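Local coordinates for protein putative antitoxin HigA3 (Mycobacterium tuberculosis H37Rv, PDB 6LTZ) that binds DNA through a helix-turn-helix domain and is the putative antitoxin of a type II toxin-antitoxin system, probably paired with the toxin HigB3, at residues A51-V56 and K69-D74; H39-I44 and Q84-A89. One frame throughout, in Å; residues are numbered along the deposited sequence.

Contacts 1 and 2 illustrate how a small helical domain joins a polar junction to an apolar core. Contact 2, between 39-44 and 84-89, is buried, its centre about 4 Å from the centre of the chain, and fastens helix 41-47 to helix 80-89 mainly by aliphatic-aromatic packing. Contact 1, between 51-56 and 69-74, is only partly buried and ties the two helices of the helix-turn-helix together through an amide and a carboxylate. Along the chain it is nested within the loop that contact 2 closes. The two meet where Glu71 OE1 lies 2.5 Å from Tyr86 OH, a probable hydrogen bond, while Leu70 O packs against Leu41 CD1.

Contact 1 of 2, residues A51-V56 and K69-D74; sequences ARQADV and KLESGD
The carboxylate of Glu71 is gripped at both oxygens, and across this contact the grip comes from Gln53: NE2 donates to OE2 at 2.9 Å, with an N-H...O angle of 165°. The bond treats its two flat groups differently. The acceptor lies close to the amide plane of Gln53, whereas the donor descends on Glu71 OE2 from above the carboxylate plane, 51° out of it. The methylene stem of Gln53 follows, CG standing 3.6 Å from Glu71 OE2. Both chains run extended beyond CG and slide past each other in opposite directions; their length bridges the 9.1 Å between Gln53 CA and Glu71 CA. In the Cro/C1-type helix-turn-helix, helix 53-60 is the first helix of the motif and helix 64-72 the second; the first turn of one is bonded to the last turn of the other. The other oxygen, Glu71 OE1, is taken by Arg45 in a salt bridge and by the hydroxyl of Tyr86, so the buried carboxylate is satisfied and would be expected to stay ionised. Asp55, third residue of helix 53-60, forms one half of a capping box: OD2 accepts from N-cap Arg52 N at 2.8 Å, on the carboxylate's anti side.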
ATOM      1  N   ALA A  51     -13.574  17.675   2.781  1.00 23.62           N
ATOM      2  CA  ALA A  51     -13.920  16.661   3.769  1.00 22.74           C
ATOM      3  C   ALA A  51     -13.114  16.868   5.042  1.00 23.60           C
ATOM      4  O   ALA A  51     -11.900  17.076   4.992  1.00 26.43           O
ATOM      5  CB  ALA A  51     -13.688  15.257   3.210  1.00 20.43           C
ATOM      6  N   ARG A  52     -13.802  16.821   6.179  1.00 22.62           N
ATOM      7  CA  ARG A  52     -13.155  16.876   7.482  1.00 19.99           C
ATOM      8  C   ARG A  52     -12.971  15.459   7.998  1.00 23.88           C
ATOM      9  O   ARG A  52     -13.463  14.512   7.387  1.00 25.59           O
ATOM     10  CB  ARG A  52     -13.987  17.702   8.463  1.00 22.19           C
ATOM     11  CG  ARG A  52     -14.441  19.035   7.899  1.00 23.70           C
ATOM     12  CD  ARG A  52     -13.280  20.002   7.771  1.00 36.56           C
ATOM     13  NE  ARG A  52     -12.742  20.369   9.077  1.00 48.23           N
ATOM     14  CZ  ARG A  52     -13.213  21.363   9.823  1.00 44.21           C
ATOM     15  NH1 ARG A  52     -14.238  22.088   9.393  1.00 40.05           N
ATOM     16  NH2 ARG A  52     -12.664  21.627  10.999  1.00 41.83           N
ATOM     17  N   GLN A  53     -12.289  15.313   9.129  1.00 23.02           N
ATOM     18  CA  GLN A  53     -11.960  13.990   9.653  1.00 24.22           C
ATOM     19  C   GLN A  53     -13.188  13.155   9.967  1.00 26.90           C
ATOM     20  O   GLN A  53     -13.209  11.957   9.694  1.00 25.50           O
ATOM     21  CB  GLN A  53     -11.093  14.107  10.905  1.00 38.93           C
ATOM     22  CG  GLN A  53      -9.614  14.267  10.613  1.00 34.42           C
ATOM     23  CD  GLN A  53      -8.760  14.058  11.848  1.00 44.28           C
ATOM     24  OE1 GLN A  53      -9.278  13.915  12.956  1.00 42.51           O
ATOM     25  NE2 GLN A  53      -7.445  14.034  11.662  1.00 43.67           N
ATOM     26  N   ALA A  54     -14.210  13.784  10.540  1.00 24.11           N
ATOM     27  CA  ALA A  54     -15.448  13.079  10.849  1.00 29.03           C
ATOM     28  C   ALA A  54     -16.201  12.685   9.577  1.00 23.10           C
ATOM     29  O   ALA A  54     -16.910  11.684   9.563  1.00 24.23           O
ATOM     30  CB  ALA A  54     -16.334  13.928  11.750  1.00 28.06           C
ATOM     31  N   ASP A  55     -16.063  13.476   8.516  1.00 23.44           N
ATOM     32  CA  ASP A  55     -16.682  13.119   7.238  1.00 29.19           C
ATOM     33  C   ASP A  55     -16.074  11.825   6.706  1.00 23.49           C
ATOM     34  O   ASP A  55     -16.796  10.900   6.326  1.00 24.09           O
ATOM     35  CB  ASP A  55     -16.512  14.242   6.212  1.00 20.65           C
ATOM     36  CG  ASP A  55     -17.189  15.531   6.640  1.00 23.16           C
ATOM     37  OD1 ASP A  55     -18.264  15.464   7.279  1.00 24.75           O
ATOM     38  OD2 ASP A  55     -16.637  16.611   6.343  1.00 22.22           O
ATOM     39  N   VAL A  56     -14.746  11.767   6.696  1.00 26.02           N
ATOM     40  CA  VAL A  56     -14.022  10.582   6.234  1.00 22.61           C
ATOM     41  C   VAL A  56     -14.301   9.367   7.115  1.00 26.78           C
ATOM     42  O   VAL A  56     -14.502   8.261   6.608  1.00 27.67           O
ATOM     43  CB  VAL A  56     -12.502  10.832   6.185  1.00 29.32           C
ATOM     44  CG1 VAL A  56     -11.761   9.560   5.767  1.00 29.98           C
ATOM     45  CG2 VAL A  56     -12.191  11.963   5.219  1.00 29.74           C
ATOM     46  N   LYS A  69      -5.374   8.753  13.844  1.00 46.56           N
ATOM     47  CA  LYS A  69      -4.111   8.022  13.875  1.00 50.87           C
ATOM     48  C   LYS A  69      -3.565   7.798  12.470  1.00 42.99           C
ATOM     49  O   LYS A  69      -2.354   7.781  12.269  1.00 54.43           O
ATOM     50  CB  LYS A  69      -4.272   6.683  14.592  1.00 56.14           C
ATOM     51  CG  LYS A  69      -4.854   6.783  15.995  1.00 69.37           C
ATOM     52  CD  LYS A  69      -5.174   5.409  16.574  1.00 77.79           C
ATOM     53  CE  LYS A  69      -5.289   4.348  15.483  1.00 82.10           C
ATOM     54  NZ  LYS A  69      -6.171   3.214  15.877  1.00 85.81           N
ATOM     55  N   LEU A  70      -4.461   7.636  11.502  1.00 41.70           N
ATOM     56  CA  LEU A  70      -4.063   7.487  10.106  1.00 39.39           C
ATOM     57  C   LEU A  70      -3.325   8.716   9.597  1.00 52.62           C
ATOM     58  O   LEU A  70      -2.301   8.609   8.920  1.00 47.97           O
ATOM     59  CB  LEU A  70      -5.287   7.237   9.220  1.00 46.37           C
ATOM     60  CG  LEU A  70      -5.682   5.800   8.900  1.00 44.05           C
ATOM     61  CD1 LEU A  70      -6.771   5.787   7.836  1.00 38.49           C
ATOM     62  CD2 LEU A  70      -4.469   5.024   8.434  1.00 41.48           C
ATOM     63  N   GLU A  71      -3.858   9.888   9.917  1.00 42.21           N
ATOM     64  CA  GLU A  71      -3.333  11.128   9.365  1.00 46.11           C
ATOM     65  C   GLU A  71      -2.158  11.664  10.167  1.00 42.20           C
ATOM     66  O   GLU A  71      -1.380  12.475   9.670  1.00 58.38           O
ATOM     67  CB  GLU A  71      -4.439  12.183   9.288  1.00 49.43           C
ATOM     68  CG  GLU A  71      -5.557  11.818   8.331  1.00 37.98           C
ATOM     69  CD  GLU A  71      -6.549  12.947   8.133  1.00 48.86           C
ATOM     70  OE1 GLU A  71      -7.381  12.849   7.202  1.00 37.48           O
ATOM     71  OE2 GLU A  71      -6.495  13.928   8.906  1.00 45.63           O
ATOM     72  N   SER A  72      -2.030  11.209  11.408  1.00 43.95           N
ATOM     73  CA  SER A  72      -0.975  11.706  12.282  1.00 64.32           C
ATOM     74  C   SER A  72       0.151  10.693  12.419  1.00 63.13           C
ATOM     75  O   SER A  72       1.318  11.007  12.181  1.00 68.68           O
ATOM     76  CB  SER A  72      -1.535  12.048  13.665  1.00 51.52           C
ATOM     77  OG  SER A  72      -1.913  10.876  14.369  1.00 57.72           O
ATOM     78  N   GLY A  73      -0.212   9.473  12.797  1.00 50.92           N
ATOM     79  CA  GLY A  73       0.762   8.447  13.106  1.00 66.27           C
ATOM     80  C   GLY A  73       1.537   7.923  11.916  1.00 57.62           C
ATOM     81  O   GLY A  73       1.349   8.354  10.780  1.00 63.17           O
ATOM     82  N   ASP A  74       2.426   6.980  12.197  1.00 62.92           N
ATOM     83  CA  ASP A  74       3.211   6.319  11.170  1.00 63.66           C
ATOM     84  C   ASP A  74       2.398   5.198  10.521  1.00 53.96           C
ATOM     85  O   ASP A  74       1.730   4.426  11.210  1.00 53.40           O
ATOM     86  CB  ASP A  74       4.508   5.789  11.780  1.00 64.63           C
ATOM     87  CG  ASP A  74       5.077   4.627  11.016  1.00 58.25           C
ATOM     88  OD1 ASP A  74       5.614   4.837   9.907  1.00 62.65           O
ATOM     89  OD2 ASP A  74       4.993   3.500  11.543  1.00 65.87           O
TER

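Contact 2 of 2, residues H39-I44 and Q84-A89; sequences HRLAEI and QAYVAA
Within the helical bundle of the Cro/C1-type domain, the first helix, 41-47, is joined to helix 80-89 by one aromatic side chain reaching between them. Tyr86 makes the reach, directed by a first torsion that sets CG anti to the backbone N (chi1 177°), and the hydroxyl end of the ring reaches Leu41, whose side chain lies on one side of the ring plane. The leucine meets the ring with its stem as well as its tip: Leu41 CB lies 3.7 Å from Tyr86 CE2, and Leu41 CD2 approaches the same carbon at 4.0 Å, both past the CE2 rim. Leu41 CD1 sits over the face of the Tyr86 ring, 4.1 Å above the plane and displaced toward the rim. Tyr86 OH passes beside the backbone of Leu41, 3.4 Å from Leu41 O and 3.6 Å from Leu41 CB. This makes no hydrogen bond across the two segments; the hydroxyl's polar partner is Glu71 on helix 64-72. Leu41 also packs on Leu75 in the loop following that helix, while Tyr86 touches Val56 and Met60 of helix 53-60. The second subunit packs here too, its Val105 on Ile44 and its Ala98 on Val87, both from its two-stranded antiparallel sheet.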
ATOM      1  N   HIS A  39       3.611  14.215   1.981  1.00 85.07           N
ATOM      2  CA  HIS A  39       4.175  13.545   3.135  1.00 90.88           C
ATOM      3  C   HIS A  39       3.099  13.011   4.086  1.00 87.58           C
ATOM      4  O   HIS A  39       3.303  11.995   4.751  1.00 84.59           O
ATOM      5  CB  HIS A  39       5.119  14.518   3.858  1.00 98.49           C
ATOM      6  CG  HIS A  39       5.878  13.910   4.996  1.00104.62           C
ATOM      7  ND1 HIS A  39       6.041  12.550   5.153  1.00103.53           N
ATOM      8  CD2 HIS A  39       6.534  14.487   6.033  1.00103.13           C
ATOM      9  CE1 HIS A  39       6.756  12.315   6.241  1.00 98.32           C
ATOM     10  NE2 HIS A  39       7.067  13.475   6.789  1.00105.55           N
ATOM     11  N   ARG A  40       1.942  13.669   4.088  1.00 80.94           N
ATOM     12  CA  ARG A  40       0.860  13.385   5.029  1.00 73.59           C
ATOM     13  C   ARG A  40      -0.484  13.048   4.340  1.00 63.69           C
ATOM     14  O   ARG A  40      -0.801  13.610   3.291  1.00 57.37           O
ATOM     15  CB  ARG A  40       0.678  14.602   5.944  1.00 71.20           C
ATOM     16  CG  ARG A  40       0.810  14.350   7.422  1.00 74.34           C
ATOM     17  CD  ARG A  40       2.121  14.907   7.990  1.00 86.17           C
ATOM     18  NE  ARG A  40       2.349  16.315   7.661  1.00 97.40           N
ATOM     19  CZ  ARG A  40       3.480  16.965   7.919  1.00 98.73           C
ATOM     20  NH1 ARG A  40       4.480  16.336   8.521  1.00 92.53           N
ATOM     21  NH2 ARG A  40       3.616  18.243   7.582  1.00 98.46           N
ATOM     22  N   LEU A  41      -1.285  12.156   4.924  1.00 54.97           N
ATOM     23  CA  LEU A  41      -2.610  11.890   4.362  1.00 47.14           C
ATOM     24  C   LEU A  41      -3.486  13.139   4.458  1.00 45.21           C
ATOM     25  O   LEU A  41      -4.265  13.432   3.553  1.00 43.89           O
ATOM     26  CB  LEU A  41      -3.280  10.717   5.072  1.00 47.19           C
ATOM     27  CG  LEU A  41      -2.665   9.338   4.819  1.00 45.14           C
ATOM     28  CD1 LEU A  41      -3.348   8.277   5.664  1.00 48.86           C
ATOM     29  CD2 LEU A  41      -2.734   8.971   3.347  1.00 46.87           C
ATOM     30  N   ALA A  42      -3.338  13.875   5.555  1.00 42.51           N
ATOM     31  CA  ALA A  42      -4.119  15.086   5.794  1.00 44.68           C
ATOM     32  C   ALA A  42      -3.931  16.133   4.692  1.00 42.54           C
ATOM     33  O   ALA A  42      -4.893  16.786   4.286  1.00 43.54           O
ATOM     34  CB  ALA A  42      -3.758  15.676   7.143  1.00 47.08           C
ATOM     35  N   GLU A  43      -2.693  16.287   4.226  1.00 48.54           N
ATOM     36  CA  GLU A  43      -2.359  17.195   3.125  1.00 44.42           C
ATOM     37  C   GLU A  43      -3.235  16.930   1.913  1.00 51.30           C
ATOM     38  O   GLU A  43      -3.796  17.845   1.303  1.00 40.30           O
ATOM     39  CB  GLU A  43      -0.893  17.036   2.720  1.00 59.41           C
ATOM     40  CG  GLU A  43       0.053  18.099   3.237  1.00 76.16           C
ATOM     41  CD  GLU A  43       1.489  17.834   2.818  1.00 82.69           C
ATOM     42  OE1 GLU A  43       2.036  16.777   3.196  1.00 75.92           O
ATOM     43  OE2 GLU A  43       2.062  18.674   2.091  1.00 84.32           O
ATOM     44  N   ILE A  44      -3.312  15.649   1.576  1.00 40.41           N
ATOM     45  CA  ILE A  44      -4.117  15.147   0.478  1.00 52.34           C
ATOM     46  C   ILE A  44      -5.590  15.504   0.661  1.00 49.09           C
ATOM     47  O   ILE A  44      -6.212  16.072  -0.235  1.00 43.75           O
ATOM     48  CB  ILE A  44      -3.949  13.617   0.358  1.00 49.96           C
ATOM     49  CG1 ILE A  44      -2.512  13.280  -0.038  1.00 63.54           C
ATOM     50  CG2 ILE A  44      -4.917  13.033  -0.634  1.00 53.89           C
ATOM     51  CD1 ILE A  44      -2.180  11.810   0.036  1.00 58.82           C
ATOM     52  N   GLN A  84      -6.673   1.914   1.229  1.00 23.16           N
ATOM     53  CA  GLN A  84      -7.565   1.887   0.066  1.00 24.69           C
ATOM     54  C   GLN A  84      -8.888   2.573   0.399  1.00 21.67           C
ATOM     55  O   GLN A  84      -9.405   3.366  -0.387  1.00 22.68           O
ATOM     56  CB  GLN A  84      -7.811   0.447  -0.399  1.00 21.99           C
ATOM     57  CG  GLN A  84      -8.443   0.312  -1.799  1.00 24.57           C
ATOM     58  CD  GLN A  84      -9.957   0.473  -1.799  1.00 32.11           C
ATOM     59  OE1 GLN A  84     -10.620   0.236  -0.789  1.00 30.16           O
ATOM     60  NE2 GLN A  84     -10.511   0.872  -2.942  1.00 34.03           N
ATOM     61  N   ALA A  85      -9.413   2.269   1.582  1.00 20.61           N
ATOM     62  CA  ALA A  85     -10.710   2.773   2.023  1.00 20.70           C
ATOM     63  C   ALA A  85     -10.673   4.269   2.301  1.00 26.58           C
ATOM     64  O   ALA A  85     -11.643   4.989   2.044  1.00 23.06           O
ATOM     65  CB  ALA A  85     -11.164   2.023   3.265  1.00 22.43           C
ATOM     66  N   TYR A  86      -9.550   4.724   2.841  1.00 22.47           N
ATOM     67  CA  TYR A  86      -9.350   6.133   3.126  1.00 21.34           C
ATOM     68  C   TYR A  86      -9.328   6.939   1.829  1.00 28.79           C
ATOM     69  O   TYR A  86     -10.050   7.922   1.690  1.00 20.59           O
ATOM     70  CB  TYR A  86      -8.053   6.329   3.918  1.00 22.62           C
ATOM     71  CG  TYR A  86      -7.717   7.768   4.217  1.00 22.50           C
ATOM     72  CD1 TYR A  86      -8.197   8.391   5.363  1.00 23.14           C
ATOM     73  CD2 TYR A  86      -6.922   8.505   3.355  1.00 24.05           C
ATOM     74  CE1 TYR A  86      -7.887   9.713   5.636  1.00 26.16           C
ATOM     75  CE2 TYR A  86      -6.610   9.821   3.618  1.00 31.74           C
ATOM     76  CZ  TYR A  86      -7.096  10.419   4.762  1.00 27.00           C
ATOM     77  OH  TYR A  86      -6.778  11.728   5.022  1.00 32.68           O
ATOM     78  N   VAL A  87      -8.501   6.516   0.874  1.00 21.14           N
ATOM     79  CA  VAL A  87      -8.424   7.202  -0.410  1.00 20.01           C
ATOM     80  C   VAL A  87      -9.771   7.142  -1.136  1.00 21.31           C
ATOM     81  O   VAL A  87     -10.195   8.120  -1.749  1.00 23.83           O
ATOM     82  CB  VAL A  87      -7.301   6.608  -1.300  1.00 21.47           C
ATOM     83  CG1 VAL A  87      -7.338   7.208  -2.701  1.00 20.43           C
ATOM     84  CG2 VAL A  87      -5.937   6.848  -0.655  1.00 21.02           C
ATOM     85  N   ALA A  88     -10.456   6.006  -1.042  1.00 19.35           N
ATOM     86  CA  ALA A  88     -11.767   5.865  -1.671  1.00 20.18           C
ATOM     87  C   ALA A  88     -12.786   6.837  -1.072  1.00 20.86           C
ATOM     88  O   ALA A  88     -13.635   7.380  -1.781  1.00 19.84           O
ATOM     89  CB  ALA A  88     -12.267   4.439  -1.545  1.00 21.00           C
ATOM     90  N   ALA A  89     -12.697   7.061   0.232  1.00 21.54           N
ATOM     91  CA  ALA A  89     -13.625   7.968   0.901  1.00 22.97           C
ATOM     92  C   ALA A  89     -13.390   9.410   0.456  1.00 23.22           C
ATOM     93  O   ALA A  89     -14.311  10.227   0.448  1.00 21.72           O
ATOM     94  CB  ALA A  89     -13.493   7.837   2.426  1.00 20.70           C
TER